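PDB 3SC6: dTDP-4-dehydrorhamnose reductase from Bacillus anthracis, which reduces dTDP-4-dehydrorhamnose to dTDP-L-rhamnose with NADPH, a step of the dTDP-L-rhamnose biosynthetic pathway. Local coordinates for residues V8-A13 with Y30-F35; I60-A65 with L101-T106; A182-S187 with V240-F245. One frame throughout, in Å; residues are numbered along the deposited sequence.

Overall arrangement
From the N terminus, interaction 1 closes first, returning the chain through helix 16-24 so that strand 30-35 lies beside strand 6-11. Interaction 2 closes a longer, mostly helical excursion, pairing strand 59-62 with strand 100-106. Interaction 3 follows in series, so none of the three loops nests or crosses. Interactions 1 and 2 touch: I9 O lies 2.8 Å from I61 N, a probable hydrogen bond. Together they line up four neighbouring strands, 30-35, 6-11, 59-62 and 100-106, of the Rossmann sheet, whose C-terminal ends meet NADP. Interaction 3, centred about 36 Å from the centre of interaction 1, joins the turn between strand 177-181 and main-sheet strand 185-190 to the end of strand 236-240 and the turn around 242-245.

Interaction 1: residues V8-A13 with Y30-F35; sequences VIITGA and YDIYPF
V8 bonds to both D31 and Y33, and I10 to both Y33 and F35, in the alternating backbone pattern of parallel strands; these are the two strands of the first beta-alpha-beta unit of the Rossmann fold, connected by helix 16-24. V8 N donates to D31 O (3.1 Å) and V8 O receives Y33 N (2.9 Å). I10 O receives F35 N (3.1 Å), and I10 N reaches Y33 O from well above the carbonyl plane (3.3 Å). The strand axes run 20° apart.

On the I9, Y33 and F35 face, the CG of F35 is anti to its own carbonyl carbon (chi1 -68°); the ring thereby leans back along the strand, and its CD2 comes 3.9 Å from I9 CG2. V8 CG1 packs on the Y30 ring, the side chains crossing at about a right angle, while V8 CG2 meets I32 CG1 at 4.0 Å.

Past the strand, G12 enters the glycine-rich turn and touches NADP. F35 O receives a weak bond from G12 N and a nearly straight one from A13 N, both at 3.2 Å, and A13 CB rests on P34 CB.

Further out, helix 45-55 covers I9, Y33 and F35 through I55, and helix 16-24 packs on I10 and P34. T11 OG1 makes weak hydrogen bonds with C63 N and A64 N.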
loop_
_atom_site.group_PDB
_atom_site.type_symbol
_atom_site.label_atom_id
_atom_site.label_comp_id
_atom_site.label_asym_id
_atom_site.label_seq_id
_atom_site.Cartn_x
_atom_site.Cartn_y
_atom_site.Cartn_z
ATOM N N VAL A 8 -8.510 3.512 -17.486
ATOM C CA VAL A 8 -7.928 3.630 -16.155
ATOM C C VAL A 8 -6.459 4.006 -16.222
ATOM O O VAL A 8 -5.695 3.403 -16.964
ATOM C CB VAL A 8 -8.037 2.304 -15.361
ATOM C CG1 VAL A 8 -9.483 1.884 -15.228
ATOM C CG2 VAL A 8 -7.258 1.211 -16.041
ATOM N N ILE A 9 -6.075 5.023 -15.459
ATOM C CA ILE A 9 -4.689 5.469 -15.411
ATOM C C ILE A 9 -4.067 5.002 -14.105
ATOM O O ILE A 9 -4.706 5.056 -13.057
ATOM C CB ILE A 9 -4.550 7.004 -15.506
ATOM C CG1 ILE A 9 -4.977 7.494 -16.889
ATOM C CG2 ILE A 9 -3.109 7.428 -15.287
ATOM C CD1 ILE A 9 -4.810 8.998 -17.085
ATOM N N ILE A 10 -2.825 4.523 -14.180
ATOM C CA ILE A 10 -2.102 4.049 -13.002
ATOM C C ILE A 10 -0.806 4.839 -12.846
ATOM O O ILE A 10 0.062 4.791 -13.712
ATOM C CB ILE A 10 -1.758 2.554 -13.096
ATOM C CG1 ILE A 10 -3.033 1.723 -13.246
ATOM C CG2 ILE A 10 -1.007 2.114 -11.863
ATOM C CD1 ILE A 10 -2.783 0.232 -13.331
ATOM N N THR A 11 -0.689 5.578 -11.748
ATOM C CA THR A 11 0.509 6.370 -11.489
ATOM C C THR A 11 1.487 5.526 -10.666
ATOM O O THR A 11 1.103 4.920 -9.670
ATOM C CB THR A 11 0.174 7.674 -10.746
ATOM O OG1 THR A 11 -0.411 7.370 -9.475
ATOM C CG2 THR A 11 -0.796 8.517 -11.561
ATOM N N GLY A 12 2.750 5.496 -11.081
ATOM C CA GLY A 12 3.773 4.710 -10.383
ATOM C C GLY A 12 3.620 3.244 -10.772
ATOM O O GLY A 12 3.645 2.355 -9.919
ATOM N N ALA A 13 3.473 3.008 -12.076
ATOM C CA ALA A 13 3.294 1.667 -12.642
ATOM C C ALA A 13 4.460 0.691 -12.467
ATOM O O ALA A 13 4.251 -0.518 -12.538
ATOM C CB ALA A 13 2.938 1.778 -14.118
ATOM N N TYR A 30 -11.278 -2.694 -19.456
ATOM C CA TYR A 30 -10.648 -1.388 -19.313
ATOM C C TYR A 30 -9.445 -1.190 -20.230
ATOM O O TYR A 30 -8.776 -2.149 -20.606
ATOM C CB TYR A 30 -10.093 -1.221 -17.893
ATOM C CG TYR A 30 -11.077 -1.303 -16.754
ATOM C CD1 TYR A 30 -11.749 -0.175 -16.321
ATOM C CD2 TYR A 30 -11.284 -2.492 -16.068
ATOM C CE1 TYR A 30 -12.634 -0.232 -15.263
ATOM C CE2 TYR A 30 -12.167 -2.559 -15.003
ATOM C CZ TYR A 30 -12.840 -1.422 -14.607
ATOM O OH TYR A 30 -13.722 -1.464 -13.554
ATOM N N ASP A 31 -9.183 0.067 -20.584
ATOM C CA ASP A 31 -8.035 0.426 -21.416
ATOM C C ASP A 31 -7.047 0.861 -20.355
ATOM O O ASP A 31 -7.172 1.951 -19.798
ATOM C CB ASP A 31 -8.318 1.581 -22.380
ATOM C CG ASP A 31 -9.330 1.227 -23.443
ATOM O OD1 ASP A 31 -9.748 0.056 -23.501
ATOM O OD2 ASP A 31 -9.679 2.120 -24.246
ATOM N N ILE A 32 -6.076 0.006 -20.063
ATOM C CA ILE A 32 -5.082 0.304 -19.038
ATOM C C ILE A 32 -3.945 1.192 -19.528
ATOM O O ILE A 32 -3.186 0.807 -20.412
ATOM C CB ILE A 32 -4.487 -0.996 -18.473
ATOM C CG1 ILE A 32 -5.612 -1.922 -17.977
ATOM C CG2 ILE A 32 -3.493 -0.676 -17.367
ATOM C CD1 ILE A 32 -5.130 -3.250 -17.438
ATOM N N TYR A 33 -3.835 2.381 -18.936
ATOM C CA TYR A 33 -2.793 3.338 -19.294
ATOM C C TYR A 33 -1.816 3.532 -18.143
ATOM O O TYR A 33 -1.989 4.436 -17.331
ATOM C CB TYR A 33 -3.395 4.693 -19.653
ATOM C CG TYR A 33 -4.318 4.677 -20.841
ATOM C CD1 TYR A 33 -3.832 4.905 -22.122
ATOM C CD2 TYR A 33 -5.677 4.452 -20.685
ATOM C CE1 TYR A 33 -4.673 4.902 -23.215
ATOM C CE2 TYR A 33 -6.525 4.445 -21.771
ATOM C CZ TYR A 33 -6.018 4.670 -23.033
ATOM O OH TYR A 33 -6.860 4.661 -24.117
ATOM N N PRO A 34 -0.785 2.682 -18.067
ATOM C CA PRO A 34 0.201 2.802 -17.002
ATOM C C PRO A 34 1.254 3.852 -17.326
ATOM O O PRO A 34 1.612 4.025 -18.488
ATOM C CB PRO A 34 0.845 1.419 -16.984
ATOM C CG PRO A 34 0.780 0.977 -18.396
ATOM C CD PRO A 34 -0.509 1.527 -18.940
ATOM N N PHE A 35 1.734 4.551 -16.302
ATOM C CA PHE A 35 2.756 5.583 -16.471
ATOM C C PHE A 35 3.835 5.499 -15.414
ATOM O O PHE A 35 3.555 5.368 -14.227
ATOM C CB PHE A 35 2.157 6.990 -16.450
ATOM C CG PHE A 35 1.297 7.307 -17.627
ATOM C CD1 PHE A 35 1.849 7.914 -18.743
ATOM C CD2 PHE A 35 -0.053 7.009 -17.627
ATOM C CE1 PHE A 35 1.069 8.220 -19.837
ATOM C CE2 PHE A 35 -0.837 7.309 -18.721
ATOM C CZ PHE A 35 -0.274 7.917 -19.829
HETATM O O HOH W 1 2.996 7.860 -12.804
#

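Interaction 2: residues I60-A65 with L101-T106; sequences IIHCAA and LVYIST. With NAP (NADP nicotinamide-adenine-dinucleotide phosphate), chain G.
H62 and Y103 each extend CG anti to the backbone N (chi1 -174° and 180°), and because they are paired residues of adjacent parallel strands, their side chains run alongside each other in the same direction. The ring planes differ by just 19°, but the centroids are 5.7 Å apart: the rings are slid past one another and barely overlap, meeting where H62 CD2 approaches Y103 CD1 at 3.8 Å. L101 likewise starts out anti to its N, then bends at CG so that CD1 swings over the neighbouring strand, against I60 O and I60 CG2 (3.9 Å to the latter), on the same face as the two rings. Helix 76-97 covers this face, touching I60, H62 and Y103, while helix 129-144 adds cover to L101 and Y103.

V102 is held through both its N-H and its carbonyl. Its N donates nearly straight to I60 O (2.8 Å), and its O receives H62 N from almost straight ahead of the carbonyl (2.8 Å). This is central pairing of the Rossmann sheet, and beyond it the strands part: I104 N is 3.6 Å from H62 O.

NADP fills the C-terminal mouth of the pair, the usual cofactor position in this fold. A65 N donates to the adenosine ribose oxygen O4B (3.2 Å). The nicotinamide ribose hydroxyl O3D gives a weak hydrogen bond to C63 O (3.3 Å). The CG2 of I104 faces that second ribose, while A64 CB borders the adenine. T106 lies against C5N and C6N of the nicotinamide; its OG1 is hydrogen-bonded to Y108 N. Y130 and K134, spaced as in the YxxxK motif of short-chain dehydrogenases/reductases, are also hydrogen-bonded to the cofactor.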
loop_
_atom_site.group_PDB
_atom_site.type_symbol
_atom_site.label_atom_id
_atom_site.label_comp_id
_atom_site.label_asym_id
_atom_site.label_seq_id
_atom_site.Cartn_x
_atom_site.Cartn_y
_atom_site.Cartn_z
ATOM N N ILE A 60 -8.739 6.435 -11.824
ATOM C CA ILE A 60 -7.326 6.727 -11.639
ATOM C C ILE A 60 -6.841 6.075 -10.359
ATOM O O ILE A 60 -7.255 6.455 -9.262
ATOM C CB ILE A 60 -7.009 8.228 -11.563
ATOM C CG1 ILE A 60 -7.392 8.934 -12.861
ATOM C CG2 ILE A 60 -5.523 8.432 -11.317
ATOM C CD1 ILE A 60 -7.056 10.421 -12.854
ATOM N N ILE A 61 -5.972 5.081 -10.505
ATOM C CA ILE A 61 -5.423 4.383 -9.362
ATOM C C ILE A 61 -4.068 5.016 -9.107
ATOM O O ILE A 61 -3.099 4.760 -9.815
ATOM C CB ILE A 61 -5.291 2.893 -9.617
ATOM C CG1 ILE A 61 -6.653 2.321 -10.022
ATOM C CG2 ILE A 61 -4.750 2.208 -8.379
ATOM C CD1 ILE A 61 -6.632 0.850 -10.334
ATOM N N HIS A 62 -4.017 5.862 -8.089
ATOM C CA HIS A 62 -2.803 6.560 -7.735
ATOM C C HIS A 62 -1.891 5.734 -6.830
ATOM O O HIS A 62 -2.122 5.633 -5.622
ATOM C CB HIS A 62 -3.180 7.866 -7.054
ATOM C CG HIS A 62 -2.018 8.751 -6.763
ATOM N ND1 HIS A 62 -1.555 9.676 -7.673
ATOM C CD2 HIS A 62 -1.236 8.875 -5.667
ATOM C CE1 HIS A 62 -0.533 10.328 -7.152
ATOM N NE2 HIS A 62 -0.319 9.862 -5.935
ATOM N N CYS A 63 -0.849 5.152 -7.419
ATOM C CA CYS A 63 0.101 4.332 -6.667
ATOM C C CYS A 63 1.429 5.053 -6.435
ATOM O O CYS A 63 2.204 4.661 -5.563
ATOM C CB CYS A 63 0.355 3.014 -7.395
ATOM S SG CYS A 63 -1.137 2.022 -7.658
ATOM N N ALA A 64 1.688 6.104 -7.210
ATOM C CA ALA A 64 2.926 6.873 -7.082
ATOM C C ALA A 64 3.134 7.362 -5.648
ATOM O O ALA A 64 2.192 7.826 -5.001
ATOM C CB ALA A 64 2.920 8.054 -8.051
ATOM N N ALA A 65 4.369 7.254 -5.160
ATOM C CA ALA A 65 4.694 7.685 -3.804
ATOM C C ALA A 65 6.168 7.481 -3.447
ATOM O O ALA A 65 6.886 6.712 -4.097
ATOM C CB ALA A 65 3.821 6.951 -2.798
ATOM N N LEU A 101 -11.104 8.544 -8.091
ATOM C CA LEU A 101 -9.703 8.481 -7.666
ATOM C C LEU A 101 -9.431 7.506 -6.522
ATOM O O LEU A 101 -10.081 7.555 -5.479
ATOM C CB LEU A 101 -9.237 9.882 -7.249
ATOM C CG LEU A 101 -7.800 10.028 -6.752
ATOM C CD1 LEU A 101 -6.819 9.520 -7.796
ATOM C CD2 LEU A 101 -7.509 11.486 -6.386
ATOM N N VAL A 102 -8.464 6.615 -6.725
ATOM C CA VAL A 102 -8.102 5.645 -5.698
ATOM C C VAL A 102 -6.748 6.063 -5.160
ATOM O O VAL A 102 -5.750 6.009 -5.876
ATOM C CB VAL A 102 -8.036 4.204 -6.229
ATOM C CG1 VAL A 102 -7.597 3.268 -5.130
ATOM C CG2 VAL A 102 -9.378 3.781 -6.772
ATOM N N TYR A 103 -6.725 6.510 -3.907
ATOM C CA TYR A 103 -5.495 6.944 -3.274
ATOM C C TYR A 103 -5.053 5.910 -2.249
ATOM O O TYR A 103 -5.711 5.716 -1.224
ATOM C CB TYR A 103 -5.674 8.313 -2.620
ATOM C CG TYR A 103 -4.425 8.816 -1.942
ATOM C CD1 TYR A 103 -3.442 9.486 -2.662
ATOM C CD2 TYR A 103 -4.233 8.642 -0.581
ATOM C CE1 TYR A 103 -2.290 9.948 -2.049
ATOM C CE2 TYR A 103 -3.087 9.110 0.045
ATOM C CZ TYR A 103 -2.122 9.760 -0.697
ATOM O OH TYR A 103 -0.987 10.227 -0.080
ATOM N N ILE A 104 -3.934 5.247 -2.540
ATOM C CA ILE A 104 -3.390 4.225 -1.660
ATOM C C ILE A 104 -2.642 4.894 -0.524
ATOM O O ILE A 104 -1.734 5.689 -0.755
ATOM C CB ILE A 104 -2.447 3.275 -2.413
ATOM C CG1 ILE A 104 -3.183 2.602 -3.575
ATOM C CG2 ILE A 104 -1.908 2.215 -1.476
ATOM C CD1 ILE A 104 -4.379 1.768 -3.149
ATOM N N SER A 105 -3.035 4.574 0.705
ATOM C CA SER A 105 -2.404 5.154 1.879
ATOM C C SER A 105 -1.817 4.079 2.790
ATOM O O SER A 105 -1.818 2.894 2.448
ATOM C CB SER A 105 -3.389 6.043 2.633
ATOM O OG SER A 105 -2.767 6.646 3.755
ATOM N N THR A 106 -1.350 4.501 3.963
ATOM C CA THR A 106 -0.725 3.604 4.930
ATOM C C THR A 106 -1.249 3.655 6.366
ATOM O O THR A 106 -2.033 4.523 6.735
ATOM C CB THR A 106 0.764 3.969 5.017
ATOM O OG1 THR A 106 1.427 3.100 5.936
ATOM C CG2 THR A 106 0.925 5.421 5.470
HETATM P PA NAP G . 6.947 1.508 -4.567
HETATM O O1A NAP G . 7.993 2.459 -4.038
HETATM O O2A NAP G . 7.387 0.251 -5.286
HETATM O O5B NAP G . 5.948 2.312 -5.539
HETATM C C5B NAP G . 5.974 3.733 -5.647
HETATM C C4B NAP G . 6.318 4.111 -7.084
HETATM O O4B NAP G . 6.119 5.521 -7.278
HETATM C C3B NAP G . 7.775 3.804 -7.426
HETATM O O3B NAP G . 7.880 2.947 -8.566
HETATM C C2B NAP G . 8.386 5.152 -7.730
HETATM O O2B NAP G . 9.355 5.082 -8.774
HETATM C C1B NAP G . 7.173 5.990 -8.117
HETATM N N9A NAP G . 7.446 7.451 -8.037
HETATM C C8A NAP G . 8.355 8.079 -7.267
HETATM N N7A NAP G . 8.298 9.406 -7.523
HETATM C C5A NAP G . 7.355 9.598 -8.464
HETATM C C6A NAP G . 6.824 10.790 -9.167
HETATM N N6A NAP G . 7.305 12.027 -8.892
HETATM N N1A NAP G . 5.843 10.610 -10.081
HETATM C C2A NAP G . 5.368 9.377 -10.347
HETATM N N3A NAP G . 5.843 8.280 -9.720
HETATM C C4A NAP G . 6.826 8.365 -8.787
HETATM O O3 NAP G . 5.965 1.100 -3.351
HETATM P PN NAP G . 4.520 0.403 -3.577
HETATM O O1N NAP G . 4.268 -0.519 -2.407
HETATM O O2N NAP G . 4.398 -0.105 -4.991
HETATM O O5D NAP G . 3.513 1.646 -3.442
HETATM C C5D NAP G . 2.104 1.435 -3.365
HETATM C C4D NAP G . 1.467 2.412 -2.378
HETATM O O4D NAP G . 1.165 1.742 -1.143
HETATM C C3D NAP G . 2.372 3.592 -2.036
HETATM O O3D NAP G . 1.688 4.824 -2.282
HETATM C C2D NAP G . 2.688 3.447 -0.563
HETATM O O2D NAP G . 2.705 4.727 0.069
HETATM C C1D NAP G . 1.577 2.547 -0.031
HETATM N N1N NAP G . 1.993 1.701 1.098
HETATM C C2N NAP G . 2.995 0.818 0.946
HETATM C C3N NAP G . 3.398 0.006 2.005
HETATM C C7N NAP G . 4.526 -0.971 1.804
HETATM O O7N NAP G . 5.117 -0.979 0.733
HETATM N N7N NAP G . 4.866 -1.810 2.780
HETATM C C4N NAP G . 2.742 0.115 3.229
HETATM C C5N NAP G . 1.708 1.027 3.359
HETATM C C6N NAP G . 1.348 1.812 2.269
HETATM P P2B NAP G . 10.930 5.193 -8.443
HETATM O O1X NAP G . 11.578 4.807 -9.750
HETATM O O2X NAP G . 11.139 6.636 -8.050
HETATM O O3X NAP G . 11.148 4.211 -7.319
#

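Interaction 3: residues A182-S187 with V240-F245; sequences ADQIGS and VSTEEF
D183 reaches toward T242 from a CB directed at segment 240-245. Its first torsion (chi1 58°) places CG between the residue's own N and carbonyl carbon, bringing the carboxylate up to the weakly bonded helical turn around 242-245. At the tip, OD1 accepts the backbone N-H of T242 at 2.9 Å. The donor approaches on the syn side, 19° out of the carboxylate plane, with the N-H bent moderately from a straight line (141°). The same oxygen lies 3.6 Å from S241 CB, so it sits against S241 as well as bonding to the residue after it. Around OD2 the model is too close to T242 to interpret.

T242 turns CG2 anti to its carbonyl carbon, which presents the methyl to the Q184 side chain. From that side, an extended chain passes obliquely, Q184 CG lying 3.7 Å from T242 CG2. W220 and R251 touch this glutamine from outside the contact.

The backbone supplies the second link: A182 N donates to V240 O at 3.0 Å, in the carbonyl plane. The Q184 side chain is about 11 Å from the bound NADP; all the touching residues are partly exposed, and this is surface packing. What it joins is the close of the two-stranded parallel sheet, where strands 177-181 and 236-240 end together, and beside it a helical turn whose T242 N-H is received by an aspartate carboxylate.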
loop_
_atom_site.group_PDB
_atom_site.type_symbol
_atom_site.label_atom_id
_atom_site.label_comp_id
_atom_site.label_asym_id
_atom_site.label_seq_id
_atom_site.Cartn_x
_atom_site.Cartn_y
_atom_site.Cartn_z
ATOM N N ALA A 182 10.895 -9.007 16.444
ATOM C CA ALA A 182 9.714 -9.704 16.972
ATOM C C ALA A 182 8.859 -8.863 17.928
ATOM O O ALA A 182 7.925 -9.379 18.537
ATOM C CB ALA A 182 10.142 -10.994 17.660
ATOM N N ASP A 183 9.171 -7.576 18.057
ATOM C CA ASP A 183 8.413 -6.692 18.946
ATOM C C ASP A 183 7.559 -5.680 18.169
ATOM O O ASP A 183 7.148 -4.653 18.713
ATOM C CB ASP A 183 9.344 -5.986 19.940
ATOM C CG ASP A 183 10.420 -5.164 19.258
ATOM O OD1 ASP A 183 11.214 -4.520 19.975
ATOM O OD2 ASP A 183 10.477 -5.166 18.011
ATOM N N GLN A 184 7.308 -5.984 16.894
ATOM C CA GLN A 184 6.497 -5.134 16.020
ATOM C C GLN A 184 5.445 -6.008 15.353
ATOM O O GLN A 184 5.757 -6.803 14.464
ATOM C CB GLN A 184 7.339 -4.446 14.945
ATOM C CG GLN A 184 8.394 -3.508 15.472
ATOM C CD GLN A 184 9.176 -2.838 14.358
ATOM O OE1 GLN A 184 8.904 -3.053 13.177
ATOM N NE2 GLN A 184 10.148 -2.016 14.729
ATOM N N ILE A 185 4.202 -5.858 15.793
ATOM C CA ILE A 185 3.098 -6.628 15.250
ATOM C C ILE A 185 2.454 -5.900 14.080
ATOM O O ILE A 185 2.328 -4.674 14.091
ATOM C CB ILE A 185 2.044 -6.920 16.336
ATOM C CG1 ILE A 185 2.681 -7.710 17.483
ATOM C CG2 ILE A 185 0.872 -7.698 15.758
ATOM C CD1 ILE A 185 1.717 -8.054 18.600
ATOM N N GLY A 186 2.060 -6.663 13.063
ATOM C CA GLY A 186 1.429 -6.104 11.877
ATOM C C GLY A 186 0.636 -7.147 11.118
ATOM O O GLY A 186 0.420 -8.252 11.610
ATOM N N SER A 187 0.202 -6.796 9.912
ATOM C CA SER A 187 -0.573 -7.713 9.090
ATOM C C SER A 187 -0.108 -7.694 7.631
ATOM O O SER A 187 -0.448 -6.780 6.874
ATOM C CB SER A 187 -2.056 -7.360 9.174
ATOM O OG SER A 187 -2.278 -6.043 8.718
ATOM N N VAL A 240 14.568 -10.569 17.920
ATOM C CA VAL A 240 15.340 -9.414 18.381
ATOM C C VAL A 240 14.445 -8.189 18.557
ATOM O O VAL A 240 13.367 -8.106 17.970
ATOM C CB VAL A 240 16.492 -9.070 17.412
ATOM C CG1 VAL A 240 17.483 -10.219 17.339
ATOM C CG2 VAL A 240 15.951 -8.731 16.032
ATOM N N SER A 241 14.906 -7.241 19.368
ATOM C CA SER A 241 14.158 -6.016 19.634
ATOM C C SER A 241 14.433 -4.951 18.579
ATOM O O SER A 241 15.288 -5.125 17.711
ATOM C CB SER A 241 14.510 -5.471 21.020
ATOM O OG SER A 241 15.891 -5.163 21.113
ATOM N N THR A 242 13.696 -3.848 18.669
ATOM C CA THR A 242 13.835 -2.735 17.737
ATOM C C THR A 242 15.073 -1.890 18.025
ATOM O O THR A 242 15.703 -1.369 17.104
ATOM C CB THR A 242 12.612 -1.801 17.803
ATOM O OG1 THR A 242 12.486 -1.272 19.130
ATOM C CG2 THR A 242 11.344 -2.546 17.438
ATOM N N GLU A 243 15.410 -1.750 19.302
ATOM C CA GLU A 243 16.571 -0.959 19.707
ATOM C C GLU A 243 17.887 -1.543 19.188
ATOM O O GLU A 243 18.798 -0.798 18.822
ATOM C CB GLU A 243 16.622 -0.821 21.233
ATOM C CG GLU A 243 15.405 -0.116 21.834
ATOM C CD GLU A 243 15.484 0.020 23.346
ATOM O OE1 GLU A 243 16.487 -0.433 23.941
ATOM O OE2 GLU A 243 14.541 0.585 23.940
ATOM N N GLU A 244 17.981 -2.870 19.151
ATOM C CA GLU A 244 19.191 -3.540 18.675
ATOM C C GLU A 244 19.298 -3.503 17.147
ATOM O O GLU A 244 20.388 -3.650 16.590
ATOM C CB GLU A 244 19.232 -4.992 19.171
ATOM C CG GLU A 244 20.487 -5.763 18.742
ATOM C CD GLU A 244 20.525 -7.186 19.273
ATOM O OE1 GLU A 244 21.527 -7.889 19.013
ATOM O OE2 GLU A 244 19.562 -7.599 19.952
ATOM N N PHE A 245 18.164 -3.307 16.481
ATOM C CA PHE A 245 18.131 -3.251 15.025
ATOM C C PHE A 245 18.563 -1.880 14.516
ATOM O O PHE A 245 19.043 -1.748 13.390
ATOM C CB PHE A 245 16.730 -3.586 14.507
ATOM C CG PHE A 245 16.662 -3.770 13.018
ATOM C CD1 PHE A 245 17.099 -4.947 12.431
ATOM C CD2 PHE A 245 16.161 -2.768 12.204
ATOM C CE1 PHE A 245 17.038 -5.119 11.061
ATOM C CE2 PHE A 245 16.098 -2.935 10.834
ATOM C CZ PHE A 245 16.536 -4.111 10.262
#